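Local structure of HhaI Restriction Endonuclease (Haemophilus parahaemolyticus, 6UKF) at residues F6-V11 against F22-E27. The protein probably cleaves double-stranded DNA at a short specific recognition sequence as a restriction endonuclease. Sequence-based numbering, arbitrary orientation.
With ACT (acetate ion), chain P; EDO (1,2-ethanediol), chain K; nucleotides of chain C.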
ATOM      1  N   PHE A   6      -3.283  13.003  -5.203  1.00 11.15           N
ATOM      2  CA  PHE A   6      -3.396  13.424  -3.811  1.00 11.41           C
ATOM      3  C   PHE A   6      -2.026  13.586  -3.166  1.00 11.10           C
ATOM      4  O   PHE A   6      -1.790  14.542  -2.420  1.00 11.42           O
ATOM      5  CB  PHE A   6      -4.223  12.405  -3.030  1.00 11.22           C
ATOM      6  CG  PHE A   6      -4.472  12.800  -1.608  1.00 11.75           C
ATOM      7  CD1 PHE A   6      -5.472  13.705  -1.299  1.00 15.55           C
ATOM      8  CD2 PHE A   6      -3.709  12.274  -0.579  1.00 12.33           C
ATOM      9  CE1 PHE A   6      -5.706  14.077   0.009  1.00 18.64           C
ATOM     10  CE2 PHE A   6      -3.941  12.644   0.733  1.00 13.72           C
ATOM     11  CZ  PHE A   6      -4.941  13.547   1.027  1.00 17.66           C
ATOM     12  N   GLU A   7      -1.110  12.655  -3.433  1.00 10.97           N
ATOM     13  CA  GLU A   7       0.221  12.755  -2.840  1.00 11.74           C
ATOM     14  C   GLU A   7       0.967  13.979  -3.360  1.00 11.12           C
ATOM     15  O   GLU A   7       1.661  14.659  -2.596  1.00 12.07           O
ATOM     16  CB  GLU A   7       0.997  11.461  -3.082  1.00 13.83           C
ATOM     17  CG  GLU A   7       0.400  10.281  -2.319  1.00 15.85           C
ATOM     18  CD  GLU A   7       1.218   9.006  -2.421  1.00 20.39           C
ATOM     19  OE1 GLU A   7       2.124   8.965  -3.185  1.00 24.45           O
ATOM     20  OE2 GLU A   7       0.865   7.978  -1.648  1.00 21.97           O
ATOM     21  N   VAL A   8       0.818  14.293  -4.648  1.00 11.51           N
ATOM     22  CA  VAL A   8       1.419  15.511  -5.189  1.00 11.85           C
ATOM     23  C   VAL A   8       0.792  16.743  -4.542  1.00 11.47           C
ATOM     24  O   VAL A   8       1.484  17.711  -4.204  1.00 11.73           O
ATOM     25  CB  VAL A   8       1.275  15.530  -6.723  1.00 13.58           C
ATOM     26  CG1 VAL A   8       1.736  16.862  -7.293  1.00 15.72           C
ATOM     27  CG2 VAL A   8       2.056  14.379  -7.350  1.00 15.20           C
ATOM     28  N   PHE A   9      -0.533  16.725  -4.381  1.00 10.77           N
ATOM     29  CA  PHE A   9      -1.258  17.790  -3.690  1.00 11.24           C
ATOM     30  C   PHE A   9      -0.684  18.030  -2.298  1.00 10.32           C
ATOM     31  O   PHE A   9      -0.464  19.179  -1.892  1.00 12.08           O
ATOM     32  CB  PHE A   9      -2.729  17.346  -3.645  1.00 13.42           C
ATOM     33  CG  PHE A   9      -3.684  18.322  -3.016  1.00 14.58           C
ATOM     34  CD1 PHE A   9      -3.770  19.638  -3.440  1.00 18.08           C
ATOM     35  CD2 PHE A   9      -4.561  17.882  -2.039  1.00 18.35           C
ATOM     36  CE1 PHE A   9      -4.688  20.506  -2.859  1.00 20.61           C
ATOM     37  CE2 PHE A   9      -5.475  18.738  -1.465  1.00 20.69           C
ATOM     38  CZ  PHE A   9      -5.539  20.049  -1.873  1.00 21.91           C
ATOM     39  N   CYS A  10      -0.402  16.954  -1.563  1.00 10.92           N
ATOM     40  CA  CYS A  10       0.140  17.088  -0.214  1.00 10.31           C
ATOM     41  C   CYS A  10       1.562  17.640  -0.233  1.00 10.14           C
ATOM     42  O   CYS A  10       1.906  18.518   0.566  1.00 10.72           O
ATOM     43  CB  CYS A  10       0.118  15.730   0.490  1.00 11.23           C
ATOM     44  SG  CYS A  10      -1.523  15.147   0.955  1.00 11.50           S
ATOM     45  N   VAL A  11       2.411  17.119  -1.122  1.00 10.57           N
ATOM     46  CA  VAL A  11       3.801  17.573  -1.173  1.00 11.39           C
ATOM     47  C   VAL A  11       3.862  19.040  -1.573  1.00 11.58           C
ATOM     48  O   VAL A  11       4.638  19.824  -1.011  1.00 11.65           O
ATOM     49  CB  VAL A  11       4.624  16.689  -2.130  1.00 16.66           C
ATOM     50  CG1 VAL A  11       6.043  17.240  -2.294  1.00 20.77           C
ATOM     51  CG2 VAL A  11       4.671  15.260  -1.632  1.00 18.35           C
ATOM     52  N   PHE A  22      10.631  19.132   1.324  1.00  9.90           N
ATOM     53  CA  PHE A  22       9.849  17.901   1.313  1.00  9.78           C
ATOM     54  C   PHE A  22      10.013  17.222  -0.037  1.00 11.08           C
ATOM     55  O   PHE A  22       9.498  17.702  -1.051  1.00 14.24           O
ATOM     56  CB  PHE A  22       8.396  18.209   1.657  1.00  9.73           C
ATOM     57  CG  PHE A  22       8.256  18.921   2.968  1.00  9.24           C
ATOM     58  CD1 PHE A  22       8.162  18.206   4.150  1.00 10.14           C
ATOM     59  CD2 PHE A  22       8.287  20.303   3.027  1.00  9.62           C
ATOM     60  CE1 PHE A  22       8.063  18.857   5.365  1.00 10.45           C
ATOM     61  CE2 PHE A  22       8.191  20.959   4.238  1.00  9.71           C
ATOM     62  CZ  PHE A  22       8.078  20.234   5.409  1.00  9.95           C
ATOM     63  N   ALA A  23      10.740  16.110  -0.037  1.00 10.71           N
ATOM     64  CA  ALA A  23      11.120  15.412  -1.254  1.00 11.55           C
ATOM     65  C   ALA A  23      10.181  14.244  -1.518  1.00 12.28           C
ATOM     66  O   ALA A  23       9.862  13.469  -0.609  1.00 12.86           O
ATOM     67  CB  ALA A  23      12.556  14.900  -1.146  1.00 13.74           C
ATOM     68  N   LYS A  24       9.732  14.133  -2.766  1.00 13.29           N
ATOM     69  CA  LYS A  24       9.016  12.955  -3.261  1.00 15.92           C
ATOM     70  C   LYS A  24       9.636  12.681  -4.631  1.00 17.09           C
ATOM     71  O   LYS A  24       9.142  13.160  -5.655  1.00 20.04           O
ATOM     72  CB  LYS A  24       7.518  13.205  -3.351  1.00 18.47           C
ATOM     73  CG  LYS A  24       6.705  11.993  -3.806  1.00 23.32           C
ATOM     74  CD  LYS A  24       5.355  12.404  -4.380  1.00 29.79           C
ATOM     75  CE  LYS A  24       5.056  11.691  -5.692  1.00 34.42           C
ATOM     76  NZ  LYS A  24       4.546  10.307  -5.513  1.00 36.06           N
ATOM     77  N   LYS A  25      10.723  11.916  -4.641  1.00 15.20           N
ATOM     78  CA  LYS A  25      11.500  11.712  -5.854  1.00 15.92           C
ATOM     79  C   LYS A  25      12.469  10.568  -5.606  1.00 16.69           C
ATOM     80  O   LYS A  25      12.771  10.225  -4.459  1.00 17.53           O
ATOM     81  CB  LYS A  25      12.255  12.986  -6.250  1.00 17.08           C
ATOM     82  CG  LYS A  25      13.029  13.630  -5.103  1.00 20.50           C
ATOM     83  CD  LYS A  25      13.701  14.931  -5.530  1.00 23.36           C
ATOM     84  CE  LYS A  25      14.218  15.708  -4.328  1.00 24.94           C
ATOM     85  NZ  LYS A  25      14.721  17.071  -4.680  1.00 27.48           N
ATOM     86  N   GLY A  26      12.953   9.984  -6.695  1.00 15.98           N
ATOM     87  CA  GLY A  26      13.814   8.827  -6.603  1.00 15.18           C
ATOM     88  C   GLY A  26      13.032   7.563  -6.308  1.00 14.98           C
ATOM     89  O   GLY A  26      11.807   7.555  -6.181  1.00 17.64           O
ATOM     90  N   GLU A  27      13.771   6.464  -6.202  1.00 17.18           N
ATOM     91  CA  GLU A  27      13.157   5.185  -5.886  1.00 21.17           C
ATOM     92  C   GLU A  27      12.617   5.183  -4.462  1.00 22.50           C
ATOM     93  O   GLU A  27      13.171   5.815  -3.559  1.00 22.09           O
ATOM     94  CB  GLU A  27      14.174   4.055  -6.028  1.00 28.37           C
ATOM     95  CG  GLU A  27      14.479   3.663  -7.456  1.00 36.96           C
ATOM     96  CD  GLU A  27      14.757   2.180  -7.588  1.00 42.51           C
ATOM     97  OE1 GLU A  27      14.019   1.379  -6.975  1.00 44.92           O
ATOM     98  OE2 GLU A  27      15.712   1.813  -8.297  1.00 43.92           O
TER
HETATM   99  C   ACT P 713      11.065   9.824  -1.246  1.00 45.61           C
HETATM  100  O   ACT P 713      10.311   9.816  -2.254  1.00 44.39           O
HETATM  101  OXT ACT P 713      11.128   8.991  -0.302  1.00 45.71           O
HETATM  102  CH3 ACT P 713      12.055  11.021  -1.134  1.00 45.31           C
HETATM  103  C1  EDO K 708      14.032  18.883  -0.925  1.00 47.27           C
HETATM  104  O1  EDO K 708      14.797  18.008  -1.758  1.00 47.69           O
HETATM  105  C2  EDO K 708      12.600  18.943  -1.439  1.00 48.56           C
HETATM  106  O2  EDO K 708      12.596  19.472  -2.771  1.00 49.95           O
ATOM    107  P    DT C   9      10.544   0.720  -8.540  1.00 29.03           P
ATOM    108  OP1  DT C   9      11.320   1.965  -8.371  1.00 29.24           O
ATOM    109  OP2  DT C   9      10.690  -0.079  -9.776  1.00 31.70           O
ATOM    110  O5'  DT C   9      10.850  -0.249  -7.308  1.00 29.90           O
ATOM    111  C5'  DT C   9      10.644   0.192  -5.961  1.00 29.27           C
ATOM    112  C4'  DT C   9      11.019  -0.920  -4.998  1.00 29.15           C
ATOM    113  O4'  DT C   9      10.020  -1.954  -5.068  1.00 25.50           O
ATOM    114  C3'  DT C   9      12.341  -1.588  -5.326  1.00 31.70           C
ATOM    115  O3'  DT C   9      13.404  -1.012  -4.537  1.00 33.80           O
ATOM    116  C2'  DT C   9      12.124  -3.071  -5.017  1.00 30.58           C
ATOM    117  C1'  DT C   9      10.609  -3.219  -4.872  1.00 27.66           C
ATOM    118  N1   DT C   9      10.014  -4.174  -5.867  1.00 22.62           N
ATOM    119  C2   DT C   9       9.539  -5.391  -5.442  1.00 21.10           C
ATOM    120  O2   DT C   9       9.565  -5.746  -4.278  1.00 22.18           O
ATOM    121  N3   DT C   9       9.020  -6.184  -6.430  1.00 17.94           N
ATOM    122  C4   DT C   9       8.933  -5.890  -7.778  1.00 17.92           C
ATOM    123  O4   DT C   9       8.446  -6.671  -8.589  1.00 19.16           O
ATOM    124  C5   DT C   9       9.457  -4.599  -8.163  1.00 19.04           C
ATOM    125  C7   DT C   9       9.422  -4.172  -9.596  1.00 21.78           C
ATOM    126  C6   DT C   9       9.968  -3.813  -7.201  1.00 20.26           C
TER
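Val11, on helix 3-18, packs against Phe22 and Lys24 where the chain returns into strand 22-23, an outer strand of the mixed sheet whose alpha-beta layout is consistent with the PD-(D/E)XK nuclease core. In this close part of the contact the two methyls of the valine divide the work: CG1 faces the backbone, 3.7 Å from Phe22 O, while CG2 rests on the aliphatic part of Lys24, 3.9 Å from CB and 4.0 Å from CD. Val11 also touches Ile35 of the next strand. The Phe22 ring turns from the helix segment into the interior, meeting Ile35, Ile45 and Phe37, and the backbone N of Phe22 hydrogen-bonds OD1 of Asn15, farther along the same helix, which ties the helix to the start of the strand.

On the looser, solvent-facing side the outer part of Lys24 meets Val8 and Glu7 less closely. The lysine chain bends at its last two torsions (chi3 134°, chi4 80°), crossing Val11 at about a right angle. Val8 CG2 approaches Lys24 CE only to 4.4 Å, and Lys24 NZ ends 3.6 Å from Glu7 OE1, a long salt bridge that is the one polar link between the segments. Glu7 itself is buried, its side chain touching Asp34, Ala47 and a sugar of the bound DNA, which places this end of the contact beside the nucleic acid. Beyond Lys24 the loop departs from the helix and meets small molecules probably left from the crystallisation liquor: Lys25 N donates to O of an acetate at 3.2 Å, and Lys25 NZ, on an extended chain, reaches O1 of a 1,2-ethanediol at 3.1 Å.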